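Local coordinates for predicted ATPase involved in replication control, Cdc46/Mcm family (Methanopyrus kandleri AV19, PDB 3F8T), which probably acts as an ATP-binding, single-stranded DNA-binding protein of the MCM replicative helicase family, at residues 290-298 with 329-340. The protein carries 2 engineered substitutions. Numbering follows the deposited sequence.
Sequences ALRAGAAVL and VTVDGIALNARC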
ATOM      1  N   ALA A 290      -4.092 -22.816  -2.736  1.00 32.80           N
ATOM      2  CA  ALA A 290      -3.496 -21.724  -1.957  1.00 30.67           C
ATOM      3  C   ALA A 290      -3.011 -20.653  -2.920  1.00 29.59           C
ATOM      4  O   ALA A 290      -2.423 -20.975  -3.951  1.00 28.75           O
ATOM      5  CB  ALA A 290      -2.359 -22.232  -1.114  1.00 31.14           C
ATOM      6  N   LEU A 291      -3.279 -19.391  -2.596  1.00 27.87           N
ATOM      7  CA  LEU A 291      -2.848 -18.277  -3.423  1.00 26.62           C
ATOM      8  C   LEU A 291      -1.954 -17.354  -2.588  1.00 26.39           C
ATOM      9  O   LEU A 291      -2.408 -16.800  -1.582  1.00 24.77           O
ATOM     10  CB  LEU A 291      -4.065 -17.519  -3.947  1.00 26.75           C
ATOM     11  CG  LEU A 291      -3.815 -16.333  -4.882  1.00 27.45           C
ATOM     12  CD1 LEU A 291      -3.165 -16.794  -6.183  1.00 26.75           C
ATOM     13  CD2 LEU A 291      -5.110 -15.572  -5.150  1.00 26.80           C
ATOM     14  N   ARG A 292      -0.691 -17.219  -3.006  1.00 25.72           N
ATOM     15  CA  ARG A 292       0.321 -16.461  -2.259  1.00 26.05           C
ATOM     16  C   ARG A 292       0.798 -15.242  -3.061  1.00 25.38           C
ATOM     17  O   ARG A 292       1.178 -15.360  -4.239  1.00 25.85           O
ATOM     18  CB  ARG A 292       1.517 -17.360  -1.886  1.00 26.58           C
ATOM     19  CG  ARG A 292       2.717 -16.561  -1.377  1.00 30.17           C
ATOM     20  CD  ARG A 292       3.702 -17.338  -0.535  1.00 36.96           C
ATOM     21  NE  ARG A 292       4.478 -16.388   0.269  1.00 40.66           N
ATOM     22  CZ  ARG A 292       4.169 -16.001   1.510  1.00 43.79           C
ATOM     23  NH1 ARG A 292       3.107 -16.510   2.148  1.00 45.46           N
ATOM     24  NH2 ARG A 292       4.939 -15.112   2.133  1.00 43.71           N
ATOM     25  N   ALA A 293       0.761 -14.076  -2.419  1.00 23.68           N
ATOM     26  CA  ALA A 293       1.141 -12.828  -3.054  1.00 22.39           C
ATOM     27  C   ALA A 293       2.638 -12.803  -3.299  1.00 21.03           C
ATOM     28  O   ALA A 293       3.414 -13.111  -2.398  1.00 20.48           O
ATOM     29  CB  ALA A 293       0.763 -11.663  -2.182  1.00 21.88           C
ATOM     30  N   GLY A 294       3.013 -12.401  -4.509  1.00 20.24           N
ATOM     31  CA  GLY A 294       4.393 -12.042  -4.839  1.00 19.18           C
ATOM     32  C   GLY A 294       4.624 -10.558  -4.618  1.00 19.33           C
ATOM     33  O   GLY A 294       3.734  -9.833  -4.166  1.00 18.52           O
ATOM     34  N   ALA A 295       5.827 -10.103  -4.958  1.00 18.37           N
ATOM     35  CA  ALA A 295       6.283  -8.755  -4.616  1.00 18.17           C
ATOM     36  C   ALA A 295       5.382  -7.622  -5.079  1.00 17.32           C
ATOM     37  O   ALA A 295       5.155  -6.696  -4.318  1.00 17.31           O
ATOM     38  CB  ALA A 295       7.716  -8.530  -5.124  1.00 17.84           C
ATOM     39  N   ALA A 296       4.922  -7.662  -6.330  1.00 17.37           N
ATOM     40  CA  ALA A 296       4.157  -6.544  -6.891  1.00 17.82           C
ATOM     41  C   ALA A 296       2.823  -6.360  -6.152  1.00 18.37           C
ATOM     42  O   ALA A 296       2.371  -5.236  -5.908  1.00 18.33           O
ATOM     43  CB  ALA A 296       3.927  -6.741  -8.368  1.00 17.68           C
ATOM     44  N   VAL A 297       2.210  -7.489  -5.798  1.00 18.47           N
ATOM     45  CA  VAL A 297       0.981  -7.532  -4.997  1.00 18.10           C
ATOM     46  C   VAL A 297       1.237  -7.030  -3.566  1.00 17.49           C
ATOM     47  O   VAL A 297       0.461  -6.239  -3.028  1.00 17.20           O
ATOM     48  CB  VAL A 297       0.368  -8.971  -5.021  1.00 18.41           C
ATOM     49  CG1 VAL A 297      -0.877  -9.066  -4.144  1.00 18.97           C
ATOM     50  CG2 VAL A 297       0.009  -9.335  -6.465  1.00 18.66           C
ATOM     51  N   LEU A 298       2.331  -7.461  -2.946  1.00 17.20           N
ATOM     52  CA  LEU A 298       2.644  -6.978  -1.595  1.00 17.60           C
ATOM     53  C   LEU A 298       3.016  -5.488  -1.574  1.00 17.17           C
ATOM     54  O   LEU A 298       2.946  -4.837  -0.527  1.00 17.01           O
ATOM     55  CB  LEU A 298       3.745  -7.831  -0.943  1.00 18.31           C
ATOM     56  CG  LEU A 298       3.373  -9.297  -0.663  1.00 19.89           C
ATOM     57  CD1 LEU A 298       4.606 -10.043  -0.153  1.00 23.91           C
ATOM     58  CD2 LEU A 298       2.234  -9.364   0.355  1.00 20.20           C
ATOM     59  N   VAL A 329      -1.567  -7.723 -11.293  1.00 23.54           N
ATOM     60  CA  VAL A 329      -0.910  -8.909 -11.813  1.00 24.68           C
ATOM     61  C   VAL A 329      -2.002  -9.945 -11.985  1.00 25.26           C
ATOM     62  O   VAL A 329      -2.988  -9.946 -11.234  1.00 24.33           O
ATOM     63  CB  VAL A 329       0.184  -9.495 -10.878  1.00 25.27           C
ATOM     64  CG1 VAL A 329       1.141  -8.417 -10.376  1.00 25.10           C
ATOM     65  CG2 VAL A 329      -0.424 -10.238  -9.724  1.00 26.84           C
ATOM     66  N   THR A 330      -1.812 -10.827 -12.960  1.00 26.01           N
ATOM     67  CA  THR A 330      -2.775 -11.889 -13.228  1.00 26.99           C
ATOM     68  C   THR A 330      -2.024 -13.210 -13.193  1.00 28.02           C
ATOM     69  O   THR A 330      -0.940 -13.356 -13.785  1.00 28.09           O
ATOM     70  CB  THR A 330      -3.505 -11.690 -14.570  1.00 27.11           C
ATOM     71  OG1 THR A 330      -4.060 -10.375 -14.621  1.00 26.89           O
ATOM     72  CG2 THR A 330      -4.661 -12.720 -14.733  1.00 27.30           C
ATOM     73  N   VAL A 331      -2.577 -14.149 -12.434  1.00 28.18           N
ATOM     74  CA  VAL A 331      -2.072 -15.502 -12.388  1.00 29.33           C
ATOM     75  C   VAL A 331      -3.278 -16.426 -12.583  1.00 29.70           C
ATOM     76  O   VAL A 331      -4.235 -16.370 -11.811  1.00 29.30           O
ATOM     77  CB  VAL A 331      -1.308 -15.782 -11.061  1.00 29.32           C
ATOM     78  CG1 VAL A 331      -2.174 -15.516  -9.843  1.00 30.01           C
ATOM     79  CG2 VAL A 331      -0.746 -17.192 -11.027  1.00 31.03           C
ATOM     80  N   ASP A 332      -3.250 -17.231 -13.646  1.00 30.70           N
ATOM     81  CA  ASP A 332      -4.331 -18.196 -13.924  1.00 30.91           C
ATOM     82  C   ASP A 332      -5.731 -17.569 -13.913  1.00 30.90           C
ATOM     83  O   ASP A 332      -6.694 -18.101 -13.314  1.00 30.55           O
ATOM     84  CB  ASP A 332      -4.226 -19.368 -12.951  1.00 32.04           C
ATOM     85  CG  ASP A 332      -2.919 -20.143 -13.113  1.00 33.64           C
ATOM     86  OD1 ASP A 332      -2.410 -20.219 -14.251  1.00 37.96           O
ATOM     87  OD2 ASP A 332      -2.402 -20.683 -12.113  1.00 36.30           O
ATOM     88  N   GLY A 333      -5.844 -16.429 -14.590  1.00 30.03           N
ATOM     89  CA  GLY A 333      -7.112 -15.736 -14.694  1.00 29.34           C
ATOM     90  C   GLY A 333      -7.547 -14.997 -13.449  1.00 29.13           C
ATOM     91  O   GLY A 333      -8.631 -14.411 -13.432  1.00 29.61           O
ATOM     92  N   ILE A 334      -6.736 -15.046 -12.393  1.00 28.35           N
ATOM     93  CA  ILE A 334      -7.029 -14.293 -11.168  1.00 28.35           C
ATOM     94  C   ILE A 334      -6.268 -12.971 -11.219  1.00 27.99           C
ATOM     95  O   ILE A 334      -5.037 -12.973 -11.208  1.00 28.29           O
ATOM     96  CB  ILE A 334      -6.623 -15.048  -9.886  1.00 27.97           C
ATOM     97  CG1 ILE A 334      -7.431 -16.337  -9.729  1.00 29.21           C
ATOM     98  CG2 ILE A 334      -6.845 -14.141  -8.653  1.00 29.24           C
ATOM     99  CD1 ILE A 334      -6.680 -17.442  -9.001  1.00 31.31           C
ATOM    100  N   ALA A 335      -7.001 -11.862 -11.281  1.00 27.10           N
ATOM    101  CA  ALA A 335      -6.404 -10.532 -11.256  1.00 26.33           C
ATOM    102  C   ALA A 335      -6.275 -10.067  -9.809  1.00 26.00           C
ATOM    103  O   ALA A 335      -7.264 -10.088  -9.066  1.00 25.57           O
ATOM    104  CB  ALA A 335      -7.268  -9.548 -12.065  1.00 26.67           C
ATOM    105  N   LEU A 336      -5.061  -9.671  -9.399  1.00 23.88           N
ATOM    106  CA  LEU A 336      -4.818  -9.125  -8.041  1.00 23.25           C
ATOM    107  C   LEU A 336      -4.346  -7.669  -8.120  1.00 22.50           C
ATOM    108  O   LEU A 336      -3.680  -7.300  -9.079  1.00 22.33           O
ATOM    109  CB  LEU A 336      -3.760  -9.956  -7.305  1.00 22.97           C
ATOM    110  CG  LEU A 336      -4.031 -11.459  -7.203  1.00 24.35           C
ATOM    111  CD1 LEU A 336      -2.815 -12.197  -6.684  1.00 26.65           C
ATOM    112  CD2 LEU A 336      -5.232 -11.704  -6.300  1.00 27.24           C
ATOM    113  N   ASN A 337      -4.698  -6.852  -7.130  1.00 21.16           N
ATOM    114  CA  ASN A 337      -4.273  -5.449  -7.134  1.00 21.60           C
ATOM    115  C   ASN A 337      -2.765  -5.406  -6.931  1.00 20.05           C
ATOM    116  O   ASN A 337      -2.230  -6.064  -6.033  1.00 20.59           O
ATOM    117  CB  ASN A 337      -4.921  -4.630  -6.022  1.00 21.79           C
ATOM    118  CG  ASN A 337      -6.362  -4.239  -6.319  1.00 25.23           C
ATOM    119  OD1 ASN A 337      -7.203  -4.292  -5.422  1.00 31.66           O
ATOM    120  ND2 ASN A 337      -6.646  -3.816  -7.543  1.00 23.62           N
ATOM    121  N   ALA A 338      -2.104  -4.637  -7.778  1.00 19.81           N
ATOM    122  CA  ALA A 338      -0.672  -4.419  -7.697  1.00 19.16           C
ATOM    123  C   ALA A 338      -0.417  -2.990  -8.145  1.00 18.82           C
ATOM    124  O   ALA A 338       0.248  -2.741  -9.158  1.00 18.52           O
ATOM    125  CB  ALA A 338       0.060  -5.410  -8.588  1.00 19.57           C
ATOM    126  N   ARG A 339      -0.967  -2.053  -7.373  1.00 19.01           N
ATOM    127  CA  ARG A 339      -0.968  -0.641  -7.735  1.00 19.26           C
ATOM    128  C   ARG A 339       0.276  -0.022  -7.153  1.00 19.48           C
ATOM    129  O   ARG A 339       0.210   0.791  -6.227  1.00 19.89           O
ATOM    130  CB  ARG A 339      -2.244   0.053  -7.221  1.00 18.99           C
ATOM    131  CG  ARG A 339      -3.509  -0.493  -7.907  1.00 18.82           C
ATOM    132  CD  ARG A 339      -4.806  -0.201  -7.102  1.00 19.26           C
ATOM    133  NE  ARG A 339      -4.810  -0.847  -5.788  1.00 20.76           N
ATOM    134  CZ  ARG A 339      -5.829  -0.795  -4.928  1.00 25.14           C
ATOM    135  NH1 ARG A 339      -6.955  -0.143  -5.246  1.00 24.62           N
ATOM    136  NH2 ARG A 339      -5.739  -1.405  -3.752  1.00 25.66           N
ATOM    137  N   CYS A 340       1.417  -0.439  -7.703  1.00 19.97           N
ATOM    138  CA  CYS A 340       2.725  -0.020  -7.188  1.00 20.17           C
ATOM    139  C   CYS A 340       3.401   0.975  -8.128  1.00 19.32           C
ATOM    140  O   CYS A 340       3.153   0.975  -9.329  1.00 20.22           O
ATOM    141  CB  CYS A 340       3.617  -1.251  -6.968  1.00 19.68           C
ATOM    142  SG  CYS A 340       3.762  -2.367  -8.372  1.00 23.79           S
TER
HETATM  143  O   HOH W   1      -2.874  -6.152  -3.486  1.00 43.27           O
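The presensor-1 hairpin 328-337 of an MCM-type AAA+ core packs on the end of the helix-2 insert, L291 meeting V331, I334 and L336, and V297, on the helix that follows, meeting V329 and L336. No direct hydrogen bond crosses; the segments bury 405 Å² in all, and the side-chain contacts are apolar. L291 extends from strand 289-293, which also pairs with strand 118-130. Its CG lies opposite the backbone N (chi1 -178°), and the two methyls divide the work. CD2 meets L336 CD2 tip to tip at 4.0 Å, whereas CD1 runs past V331 CG1 at 4.0 Å. Beyond G294, the N-cap residue, V297 turns CG2 into the base of the other hairpin. The V297 and V329 side chains cross at about a right angle, their CG2 methyls 3.4 Å apart, tighter than usual for methyls, and V297 CG2 rests on L336 CB at 3.9 Å. A296 CB packs on V329 CG1 at 3.8 Å and A338 CB beside it at 4.1 Å. One water joins the backbones, donating firmly to N337 O (2.6 Å) but weakly to V297 O. The type I' turn V331-I334 closes hairpin 328-337, which joins helix 314-326 to core strand 341-346, the topology of a presensor-1 hairpin.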